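Local coordinates for galactose mutarotase related enzyme (Lactobacillus acidophilus, PDB 3DCD), which is probably a carbohydrate-binding isomerase related to galactose mutarotase (aldose 1-epimerase), though its own substrate is not established, at residues 39-44 with 245-250; 54-59 with 258-263; 91-96 with 113-118; 222-227 with 294-299. All blocks are in the same frame, centred on the assembly; numbering follows the deposited sequence.

Contact 1 of 4, residues 39-44 with 245-250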
# COMPACT_ATOMS: atom_id res chain seq x y z
N PRO A 39 0.38 15.32 -10.86
CA PRO A 39 -0.46 16.01 -9.86
C PRO A 39 -1.86 16.38 -10.36
O PRO A 39 -2.70 16.77 -9.56
CB PRO A 39 0.33 17.30 -9.56
CG PRO A 39 1.15 17.54 -10.78
CD PRO A 39 1.52 16.16 -11.27
N GLU A 40 -2.07 16.28 -11.67
CA GLU A 40 -3.37 16.51 -12.29
C GLU A 40 -4.33 15.38 -11.97
O GLU A 40 -5.54 15.54 -12.07
CB GLU A 40 -3.21 16.67 -13.81
CG GLU A 40 -2.41 17.93 -14.20
CD GLU A 40 -3.25 19.21 -14.17
OE1 GLU A 40 -4.46 19.15 -13.89
OE2 GLU A 40 -2.68 20.28 -14.44
N ILE A 41 -3.78 14.23 -11.58
CA ILE A 41 -4.57 13.02 -11.34
C ILE A 41 -4.42 12.56 -9.88
O ILE A 41 -5.42 12.44 -9.14
CB ILE A 41 -4.11 11.86 -12.27
CG1 ILE A 41 -4.15 12.26 -13.75
CG2 ILE A 41 -4.92 10.58 -12.00
CD1 ILE A 41 -5.55 12.54 -14.32
N TRP A 42 -3.18 12.27 -9.50
CA TRP A 42 -2.88 11.77 -8.15
C TRP A 42 -1.39 11.99 -7.91
O TRP A 42 -0.55 11.33 -8.52
CB TRP A 42 -3.28 10.28 -8.01
CG TRP A 42 -2.90 9.71 -6.64
CD1 TRP A 42 -3.21 10.24 -5.42
CD2 TRP A 42 -2.14 8.52 -6.38
NE1 TRP A 42 -2.70 9.45 -4.41
CE2 TRP A 42 -2.04 8.39 -4.97
CE3 TRP A 42 -1.54 7.55 -7.19
CZ2 TRP A 42 -1.34 7.34 -4.37
CZ3 TRP A 42 -0.87 6.50 -6.59
CH2 TRP A 42 -0.78 6.40 -5.18
N GLY A 43 -1.06 12.95 -7.05
CA GLY A 43 0.31 13.45 -6.94
C GLY A 43 1.18 12.70 -5.96
O GLY A 43 2.03 13.31 -5.28
N ARG A 44 0.97 11.38 -5.86
CA ARG A 44 1.86 10.51 -5.07
C ARG A 44 2.26 9.33 -5.93
O ARG A 44 1.62 9.07 -6.94
CB ARG A 44 1.16 10.06 -3.77
CG ARG A 44 0.87 11.24 -2.83
CD ARG A 44 0.36 10.82 -1.44
NE ARG A 44 0.09 12.00 -0.60
CZ ARG A 44 1.00 12.70 0.06
NH1 ARG A 44 2.29 12.36 0.03
NH2 ARG A 44 0.62 13.76 0.78
N LYS A 245 -11.38 11.84 -12.46
CA LYS A 245 -10.23 12.08 -13.34
C LYS A 245 -9.36 10.83 -13.39
O LYS A 245 -8.79 10.45 -12.38
CB LYS A 245 -9.40 13.27 -12.85
CG LYS A 245 -10.09 14.61 -12.99
CD LYS A 245 -9.21 15.69 -12.37
CE LYS A 245 -9.57 17.06 -12.92
NZ LYS A 245 -8.86 18.15 -12.19
N THR A 246 -9.29 10.18 -14.54
CA THR A 246 -8.65 8.86 -14.61
C THR A 246 -7.31 8.91 -15.35
O THR A 246 -7.06 9.82 -16.14
CB THR A 246 -9.57 7.84 -15.31
OG1 THR A 246 -9.77 8.24 -16.68
CG2 THR A 246 -10.92 7.77 -14.58
N ASP A 247 -6.46 7.92 -15.09
CA ASP A 247 -5.25 7.74 -15.88
C ASP A 247 -4.83 6.27 -15.83
O ASP A 247 -5.46 5.44 -15.15
CB ASP A 247 -4.12 8.66 -15.38
CG ASP A 247 -3.16 9.07 -16.48
OD1 ASP A 247 -2.97 8.32 -17.47
OD2 ASP A 247 -2.60 10.17 -16.37
N ASN A 248 -3.76 5.96 -16.55
CA ASN A 248 -3.41 4.57 -16.83
C ASN A 248 -2.46 3.99 -15.78
O ASN A 248 -1.26 3.77 -16.02
CB ASN A 248 -2.87 4.45 -18.25
CG ASN A 248 -3.89 4.88 -19.29
OD1 ASN A 248 -5.05 4.47 -19.24
ND2 ASN A 248 -3.49 5.76 -20.20
N TYR A 249 -3.02 3.77 -14.59
CA TYR A 249 -2.31 3.13 -13.49
C TYR A 249 -3.34 2.50 -12.58
O TYR A 249 -4.54 2.78 -12.67
CB TYR A 249 -1.46 4.14 -12.68
CG TYR A 249 -2.31 4.95 -11.72
CD1 TYR A 249 -3.01 6.08 -12.16
CD2 TYR A 249 -2.42 4.59 -10.37
CE1 TYR A 249 -3.78 6.83 -11.27
CE2 TYR A 249 -3.21 5.34 -9.48
CZ TYR A 249 -3.90 6.45 -9.94
OH TYR A 249 -4.68 7.19 -9.08
N VAL A 250 -2.86 1.67 -11.65
CA VAL A 250 -3.72 1.08 -10.64
C VAL A 250 -2.86 0.87 -9.40
O VAL A 250 -1.66 0.57 -9.53
CB VAL A 250 -4.37 -0.25 -11.14
CG1 VAL A 250 -3.34 -1.39 -11.29
CG2 VAL A 250 -5.56 -0.67 -10.22
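I41 and W42 meet the phenol of Y249 from two directions. The isoleucine sends its branch CG2 to the edge of the tyrosine ring, near the ring plane, with CG2 4.0 Å from Y249 CE1. Its other branch turns to the loop that precedes the strand: I41 CD1 lies 3.6 Å from T246 O, and CG1 comes up to D247 OD2, the two side chains crossing at about a right angle. With chi1 at 177°, the indole of W42 extends away from its own amide nitrogen, which brings its benzo part alongside Y249, W42 CE3 being 3.6 Å from Y249 CE2. The six-membered ring of W42 and the Y249 ring are nearly parallel (14°) but displaced, with little overlap and centroids 5.6 Å apart. The phenol oxygen reaches back to the methylene that carries the indole, Y249 OH 3.6 Å from W42 CB. Toward solvent, the aliphatic part of K245 lies against the backbone, CD 3.7 Å from E40 O. W35 stacks on Y249 and also meets W42, whose indole has W240 edge-to-face and H143 nearby. The arrangement is an aromatic cluster where a loop packs against the six-stranded sheet of the galactose mutarotase-like beta-sandwich.

Contact 2 of 4, residues 54-59 with 258-263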
# COMPACT_ATOMS: atom_id res chain seq x y z
N GLY A 54 -6.57 4.29 5.59
CA GLY A 54 -7.87 4.88 5.26
C GLY A 54 -8.26 6.06 6.14
O GLY A 54 -7.45 6.57 6.90
N ARG A 55 -9.51 6.48 6.02
CA ARG A 55 -9.99 7.66 6.71
C ARG A 55 -10.77 7.34 7.98
O ARG A 55 -11.50 6.34 8.06
CB ARG A 55 -10.86 8.49 5.76
CG ARG A 55 -11.07 9.93 6.20
CD ARG A 55 -11.67 10.74 5.07
NE ARG A 55 -11.72 12.16 5.39
CZ ARG A 55 -12.22 13.08 4.58
NH1 ARG A 55 -12.71 12.73 3.39
NH2 ARG A 55 -12.22 14.36 4.96
N LEU A 56 -10.62 8.23 8.96
CA LEU A 56 -11.46 8.26 10.14
C LEU A 56 -12.66 9.14 9.85
O LEU A 56 -12.54 10.15 9.13
CB LEU A 56 -10.67 8.87 11.31
CG LEU A 56 -9.33 8.21 11.67
CD1 LEU A 56 -8.55 9.10 12.67
CD2 LEU A 56 -9.53 6.76 12.21
N LYS A 57 -13.82 8.78 10.40
CA LYS A 57 -14.99 9.67 10.34
C LYS A 57 -14.62 11.02 10.96
O LYS A 57 -14.13 11.08 12.10
CB LYS A 57 -16.19 9.06 11.09
CG LYS A 57 -16.96 7.99 10.30
CD LYS A 57 -17.43 6.83 11.19
CE LYS A 57 -18.55 7.16 12.14
NZ LYS A 57 -19.77 7.62 11.42
N ASN A 58 -14.84 12.08 10.18
CA ASN A 58 -14.54 13.45 10.60
C ASN A 58 -13.05 13.70 10.84
O ASN A 58 -12.67 14.67 11.50
CB ASN A 58 -15.37 13.80 11.85
CG ASN A 58 -16.85 13.86 11.55
OD1 ASN A 58 -17.27 14.46 10.55
ND2 ASN A 58 -17.67 13.24 12.41
N ASP A 59 -12.22 12.82 10.28
CA ASP A 59 -10.76 12.84 10.47
C ASP A 59 -10.37 12.97 11.93
O ASP A 59 -9.46 13.72 12.26
CB ASP A 59 -10.10 13.95 9.63
CG ASP A 59 -10.42 13.81 8.16
OD1 ASP A 59 -10.13 12.74 7.60
OD2 ASP A 59 -11.00 14.76 7.58
N ILE A 258 -7.58 -0.68 8.46
CA ILE A 258 -8.65 -0.33 7.53
C ILE A 258 -9.38 0.94 7.95
O ILE A 258 -9.31 1.36 9.11
CB ILE A 258 -9.62 -1.55 7.35
CG1 ILE A 258 -10.51 -1.40 6.10
CG2 ILE A 258 -10.40 -1.86 8.62
CD1 ILE A 258 -11.17 -2.75 5.69
N ALA A 259 -10.05 1.57 6.99
CA ALA A 259 -10.84 2.77 7.27
C ALA A 259 -11.88 2.52 8.37
O ALA A 259 -12.28 1.37 8.61
CB ALA A 259 -11.53 3.20 6.01
N ASP A 260 -12.35 3.59 9.01
CA ASP A 260 -13.51 3.51 9.92
C ASP A 260 -14.71 2.84 9.23
O ASP A 260 -14.97 3.07 8.04
CB ASP A 260 -13.95 4.91 10.38
CG ASP A 260 -13.33 5.34 11.72
OD1 ASP A 260 -12.54 4.59 12.33
OD2 ASP A 260 -13.65 6.47 12.16
N ARG A 261 -15.42 2.01 9.98
CA ARG A 261 -16.74 1.56 9.59
C ARG A 261 -17.73 2.69 9.67
O ARG A 261 -17.55 3.63 10.47
CB ARG A 261 -17.20 0.44 10.52
CG ARG A 261 -16.44 -0.84 10.23
CD ARG A 261 -16.56 -1.82 11.36
NE ARG A 261 -17.93 -2.25 11.59
CZ ARG A 261 -18.24 -3.47 12.04
NH1 ARG A 261 -17.28 -4.36 12.29
NH2 ARG A 261 -19.51 -3.79 12.23
N ASP A 262 -18.80 2.59 8.89
CA ASP A 262 -19.84 3.61 8.92
C ASP A 262 -20.38 3.84 10.33
O ASP A 262 -20.72 4.96 10.69
CB ASP A 262 -20.98 3.33 7.91
CG ASP A 262 -21.57 1.91 8.01
OD1 ASP A 262 -21.15 1.07 8.85
OD2 ASP A 262 -22.51 1.64 7.21
N ASP A 263 -20.39 2.78 11.15
CA ASP A 263 -20.88 2.87 12.53
C ASP A 263 -19.80 2.95 13.64
O ASP A 263 -20.09 2.66 14.80
CB ASP A 263 -21.83 1.68 12.81
CG ASP A 263 -21.17 0.34 12.58
OD1 ASP A 263 -19.93 0.26 12.46
OD2 ASP A 263 -21.90 -0.67 12.52
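D260 and the backbone of 55-57 form the tight half of this contact. D260 N donates to R55 O at 3.0 Å, and the D260 carboxylate accepts from the amide two residues on, K57 N to D260 OD2 at 2.9 Å. That amide arrives from above the carboxylate plane, 35° out of it. The other oxygen, OD1, has L56 CD2 3.7 Å away and forms a salt bridge with K271. Just before this pair G54 runs close to A259, its CA 4.1 Å from A259 CB; the approach leaves no room for a CB on G54, whose positive phi also favours glycine. The looser side belongs to K57, whose chain bends at chi2, chi3 and chi4 past R261 O, 3.3 Å from K57 CD, so that K57 NZ donates to D262 O at 2.9 Å. An alanine in place of K57 would keep the backbone bond but is likely to leave D262 O without this donor and open a gap beside R261 O. Farther out, R55 grips D59 side-on through NE and NH2. Polar pairing thus joins the loops, and the K57 amide with K271 would probably favour the ionised form of buried D260.

Contact 3 of 4, residues 91-96 with 113-118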
# COMPACT_ATOMS: atom_id res chain seq x y z
N ILE A 91 17.76 -1.09 1.83
CA ILE A 91 17.75 0.21 2.54
C ILE A 91 16.64 0.18 3.58
O ILE A 91 15.58 -0.38 3.36
CB ILE A 91 17.62 1.41 1.55
CG1 ILE A 91 17.73 2.76 2.26
CG2 ILE A 91 16.32 1.31 0.71
CD1 ILE A 91 18.10 3.89 1.34
N THR A 92 16.93 0.76 4.74
CA THR A 92 15.95 0.80 5.82
C THR A 92 15.81 2.24 6.24
O THR A 92 16.79 2.89 6.54
CB THR A 92 16.41 -0.07 7.04
OG1 THR A 92 16.58 -1.42 6.62
CG2 THR A 92 15.37 -0.02 8.19
N PHE A 93 14.57 2.72 6.19
CA PHE A 93 14.18 4.03 6.69
C PHE A 93 13.57 3.92 8.09
O PHE A 93 12.80 3.00 8.38
CB PHE A 93 13.17 4.68 5.73
CG PHE A 93 13.71 4.88 4.33
CD1 PHE A 93 14.40 6.04 4.00
CD2 PHE A 93 13.52 3.90 3.35
CE1 PHE A 93 14.91 6.23 2.70
CE2 PHE A 93 14.01 4.07 2.06
CZ PHE A 93 14.71 5.24 1.73
N LEU A 94 13.91 4.88 8.93
CA LEU A 94 13.44 4.91 10.28
C LEU A 94 12.77 6.24 10.59
O LEU A 94 13.31 7.32 10.32
CB LEU A 94 14.61 4.69 11.24
CG LEU A 94 14.42 4.88 12.74
CD1 LEU A 94 13.38 3.96 13.35
CD2 LEU A 94 15.79 4.75 13.46
N LEU A 95 11.59 6.13 11.19
CA LEU A 95 10.87 7.28 11.71
C LEU A 95 10.51 7.03 13.18
O LEU A 95 9.94 5.99 13.52
CB LEU A 95 9.60 7.56 10.89
CG LEU A 95 8.65 8.66 11.40
CD1 LEU A 95 9.30 10.06 11.27
CD2 LEU A 95 7.29 8.60 10.69
N LYS A 96 10.85 8.00 14.03
CA LYS A 96 10.46 7.97 15.43
C LYS A 96 9.40 9.04 15.66
O LYS A 96 9.27 9.99 14.88
CB LYS A 96 11.66 8.24 16.34
CG LYS A 96 12.74 7.17 16.29
CD LYS A 96 13.95 7.55 17.11
CE LYS A 96 15.01 6.47 16.98
NZ LYS A 96 16.24 6.77 17.76
N VAL A 113 10.72 1.11 7.62
CA VAL A 113 10.34 0.61 6.31
C VAL A 113 11.62 0.16 5.62
O VAL A 113 12.52 0.97 5.33
CB VAL A 113 9.57 1.68 5.45
CG1 VAL A 113 9.16 1.07 4.11
CG2 VAL A 113 8.33 2.16 6.20
N ASN A 114 11.70 -1.14 5.40
CA ASN A 114 12.86 -1.73 4.76
C ASN A 114 12.47 -2.18 3.37
O ASN A 114 11.44 -2.82 3.18
CB ASN A 114 13.37 -2.94 5.54
CG ASN A 114 14.40 -3.74 4.75
OD1 ASN A 114 15.56 -3.35 4.63
ND2 ASN A 114 13.98 -4.86 4.21
N TYR A 115 13.32 -1.84 2.40
CA TYR A 115 13.18 -2.30 1.03
C TYR A 115 14.40 -3.11 0.69
O TYR A 115 15.53 -2.69 0.95
CB TYR A 115 13.11 -1.11 0.07
CG TYR A 115 11.88 -0.26 0.24
CD1 TYR A 115 11.93 0.93 0.95
CD2 TYR A 115 10.67 -0.64 -0.34
CE1 TYR A 115 10.80 1.72 1.10
CE2 TYR A 115 9.52 0.13 -0.20
CZ TYR A 115 9.59 1.31 0.51
OH TYR A 115 8.47 2.08 0.65
N ASN A 116 14.19 -4.29 0.10
CA ASN A 116 15.32 -5.07 -0.34
C ASN A 116 15.04 -5.86 -1.60
O ASN A 116 13.89 -6.22 -1.88
CB ASN A 116 15.87 -5.94 0.80
CG ASN A 116 15.00 -7.10 1.11
OD1 ASN A 116 15.01 -8.10 0.37
ND2 ASN A 116 14.23 -7.01 2.20
N LEU A 117 16.10 -6.10 -2.38
CA LEU A 117 16.01 -6.81 -3.66
C LEU A 117 16.53 -8.23 -3.63
O LEU A 117 17.54 -8.53 -2.99
CB LEU A 117 16.81 -6.06 -4.73
CG LEU A 117 16.30 -4.69 -5.14
CD1 LEU A 117 17.26 -4.03 -6.10
CD2 LEU A 117 14.93 -4.85 -5.77
N MSE A 118 15.81 -9.08 -4.37
CA MSE A 118 16.20 -10.44 -4.69
C MSE A 118 15.80 -10.65 -6.15
O MSE A 118 14.60 -10.77 -6.42
CB MSE A 118 15.43 -11.41 -3.79
CG MSE A 118 15.52 -12.88 -4.18
SE MSE A 118 16.97 -13.79 -3.27
CE MSE A 118 16.22 -13.83 -1.46
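I91 and F93 pair with Y115 and V113 as neighbouring antiparallel strands in the large sheet of the beta-sandwich. Both are hydrogen-bonded pairs, and all four of their backbone amides and carbonyls are used between the strands. I91 N donates to Y115 O at 2.9 Å, and Y115 N returns a bond of 2.9 Å to I91 O. In the second pair F93 N reaches V113 O at 2.8 Å, while V113 N closes on F93 O at 2.9 Å. Between them lies the non-hydrogen-bonded pair T92 and N114, whose backbones turn outward instead, T92 to E84 and N85 of strand 82-87 and N114 to N125 of strand 121-130. Their CA atoms still serve inward: N114 CA makes a CA-H...O contact of 3.3 Å with I91 O, and T92 CA one of 3.5 Å with V113 O. Y115 O has a second, weak donor in S90 OG. The side chains of I91, F93, V113 and Y115 share the buried face, where I14 of strand 10-15 packs on I91, F93 and Y115. The phenol OH of Y115 is satisfied by A19 O. F93 carries its ring beside the backbone N (chi1 -60°), which turns the ring edge to V113 O and Y115 CD1. An alanine in place of F93 would probably leave the Y115 ring without its edge partner and a gap next to A19 and F81. The two side chains cross at about a right angle and their rings meet edge to edge, F93 CE2 3.9 Å from Y115 CD1.

Contact 4 of 4, residues 222-227 with 294-299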
# COMPACT_ATOMS: atom_id res chain seq x y z
N LYS A 222 -2.00 -8.84 -23.93
CA LYS A 222 -1.39 -8.19 -25.10
C LYS A 222 0.11 -8.36 -25.17
O LYS A 222 0.69 -8.23 -26.24
CB LYS A 222 -1.69 -6.69 -25.09
CG LYS A 222 -3.15 -6.36 -25.25
CD LYS A 222 -3.59 -6.49 -26.68
CE LYS A 222 -5.10 -6.61 -26.74
NZ LYS A 222 -5.61 -6.28 -28.10
N ASN A 223 0.75 -8.56 -24.02
CA ASN A 223 2.22 -8.68 -23.95
C ASN A 223 2.63 -9.28 -22.61
O ASN A 223 1.77 -9.79 -21.87
CB ASN A 223 2.91 -7.34 -24.20
CG ASN A 223 2.49 -6.27 -23.20
OD1 ASN A 223 2.53 -6.48 -21.99
ND2 ASN A 223 2.12 -5.10 -23.71
N LYS A 224 3.92 -9.23 -22.29
CA LYS A 224 4.47 -9.99 -21.16
C LYS A 224 4.46 -9.23 -19.84
O LYS A 224 4.98 -9.70 -18.83
CB LYS A 224 5.88 -10.49 -21.52
CG LYS A 224 5.88 -11.46 -22.70
CD LYS A 224 7.17 -11.44 -23.51
CE LYS A 224 7.10 -12.49 -24.59
NZ LYS A 224 8.36 -12.53 -25.37
N PHE A 225 3.84 -8.05 -19.86
CA PHE A 225 3.73 -7.21 -18.67
C PHE A 225 3.04 -7.96 -17.52
O PHE A 225 1.95 -8.52 -17.68
CB PHE A 225 2.98 -5.91 -18.99
CG PHE A 225 2.68 -5.07 -17.77
CD1 PHE A 225 3.64 -4.25 -17.23
CD2 PHE A 225 1.42 -5.13 -17.16
CE1 PHE A 225 3.37 -3.47 -16.09
CE2 PHE A 225 1.14 -4.36 -16.04
CZ PHE A 225 2.12 -3.53 -15.51
N HIS A 226 3.67 -7.93 -16.36
CA HIS A 226 3.19 -8.70 -15.22
C HIS A 226 3.80 -8.10 -13.96
O HIS A 226 5.02 -8.10 -13.80
CB HIS A 226 3.58 -10.17 -15.40
CG HIS A 226 3.09 -11.09 -14.32
ND1 HIS A 226 2.13 -10.73 -13.40
CD2 HIS A 226 3.41 -12.37 -14.04
CE1 HIS A 226 1.90 -11.73 -12.58
NE2 HIS A 226 2.66 -12.74 -12.94
N VAL A 227 2.94 -7.56 -13.10
CA VAL A 227 3.34 -7.14 -11.78
C VAL A 227 2.61 -8.05 -10.79
O VAL A 227 1.38 -8.19 -10.83
CB VAL A 227 2.99 -5.66 -11.51
CG1 VAL A 227 3.16 -5.33 -10.04
CG2 VAL A 227 3.89 -4.74 -12.38
N THR A 294 6.92 -5.47 -20.72
CA THR A 294 6.11 -5.90 -21.84
C THR A 294 6.88 -6.88 -22.74
O THR A 294 6.28 -7.66 -23.48
CB THR A 294 5.67 -4.71 -22.69
OG1 THR A 294 6.84 -4.08 -23.23
CG2 THR A 294 4.90 -3.71 -21.83
N THR A 295 8.21 -6.81 -22.70
CA THR A 295 9.09 -7.68 -23.49
C THR A 295 10.00 -8.50 -22.56
O THR A 295 9.93 -8.33 -21.34
CB THR A 295 9.93 -6.89 -24.50
OG1 THR A 295 10.70 -5.90 -23.80
CG2 THR A 295 9.00 -6.20 -25.53
N ASP A 296 10.81 -9.40 -23.13
CA ASP A 296 11.64 -10.34 -22.33
C ASP A 296 12.64 -9.62 -21.44
O ASP A 296 13.22 -8.62 -21.84
CB ASP A 296 12.43 -11.28 -23.25
CG ASP A 296 11.58 -12.41 -23.79
OD1 ASP A 296 10.39 -12.53 -23.41
OD2 ASP A 296 12.13 -13.19 -24.60
N GLU A 297 12.85 -10.15 -20.24
CA GLU A 297 13.83 -9.59 -19.32
C GLU A 297 15.19 -10.22 -19.59
O GLU A 297 15.66 -11.07 -18.84
CB GLU A 297 13.40 -9.77 -17.86
CG GLU A 297 12.10 -9.02 -17.46
CD GLU A 297 12.28 -7.50 -17.37
OE1 GLU A 297 13.42 -6.99 -17.54
OE2 GLU A 297 11.27 -6.80 -17.15
N VAL A 298 15.79 -9.81 -20.70
CA VAL A 298 17.06 -10.35 -21.17
C VAL A 298 17.85 -9.17 -21.73
O VAL A 298 17.26 -8.13 -22.03
CB VAL A 298 16.86 -11.41 -22.29
CG1 VAL A 298 16.04 -12.60 -21.77
CG2 VAL A 298 16.18 -10.80 -23.51
N LYS A 299 19.17 -9.34 -21.88
CA LYS A 299 20.02 -8.35 -22.55
C LYS A 299 19.60 -8.29 -24.02
O LYS A 299 19.42 -9.32 -24.66
CB LYS A 299 21.50 -8.73 -22.46
CG LYS A 299 22.04 -9.02 -21.05
CD LYS A 299 23.53 -9.47 -21.13
CE LYS A 299 23.68 -10.85 -21.80
NZ LYS A 299 25.04 -11.07 -22.39
O HOH W 1 10.61 -9.95 -26.03
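The backbones of F225 and T294 come within 4.2 Å at their CA atoms, and one bond joins the chains beside them, K224 N to T294 O at 3.1 Å, with the donor well above the carbonyl plane (40°). The setting is an Asx turn that leads into strand 226-232: N223 OD1 accepts from F225 N at 3.0 Å, in the carbonyl plane and on a lone pair. For this N223 holds CG between its backbone N and carbonyl carbon (chi1 59°), which turns OD1 to F225 N, two residues on. The flat group so fixed is packed by T294, whose CB stands almost directly over the amide carbon, 3.6 Å from N223 CG. The methyl CG2 of T294 lies over the same face, offset toward the oxygen and nitrogen, 3.6 Å from both N223 OD1 and N223 ND2, and F225 CB is a looser neighbour. The threonine hydroxyl is used elsewhere, by E31, while N223 ND2 has a weak bond to E154. F225 turns its ring away from the C-terminal segment, to L218 and T220 of the neighbouring strand and to P149. On the outer side K224 stretches out beyond CG along the segment, passing T294 O and T295, to form a salt bridge with D296. The ammonium group meets the carboxylate from above its plane, 48° out of it, with K224 NZ 2.8 Å from D296 OD1. A water completes this exposed end: it accepts from D296 N at 3.0 Å and, weakly, from K224 NZ at 3.5 Å.

In the fold
From the N terminus, the loop after strand 20-26 opens contact 1 and the loop after strand 48-49 opens contact 2. Contact 3 follows, opening and closing inside both as neighbouring strands of the nine-stranded sheet. Segment 222-227 then opens contact 4 before contact 1 closes at 245-250 and contact 2 at 258-263; contact 4 closes last, at 294-299. Contacts 1, 2 and 4 therefore cross one another, whereas 3 and 4 stand in series. Contact 1 ties an early loop to strand 249-256 of the six-stranded sheet, contact 2 joins two loops, and contact 4 fastens the C-terminal tail to the large sheet. Contacts 2 and 4, centres 39 Å apart, lie on opposite sides of the chain's centre.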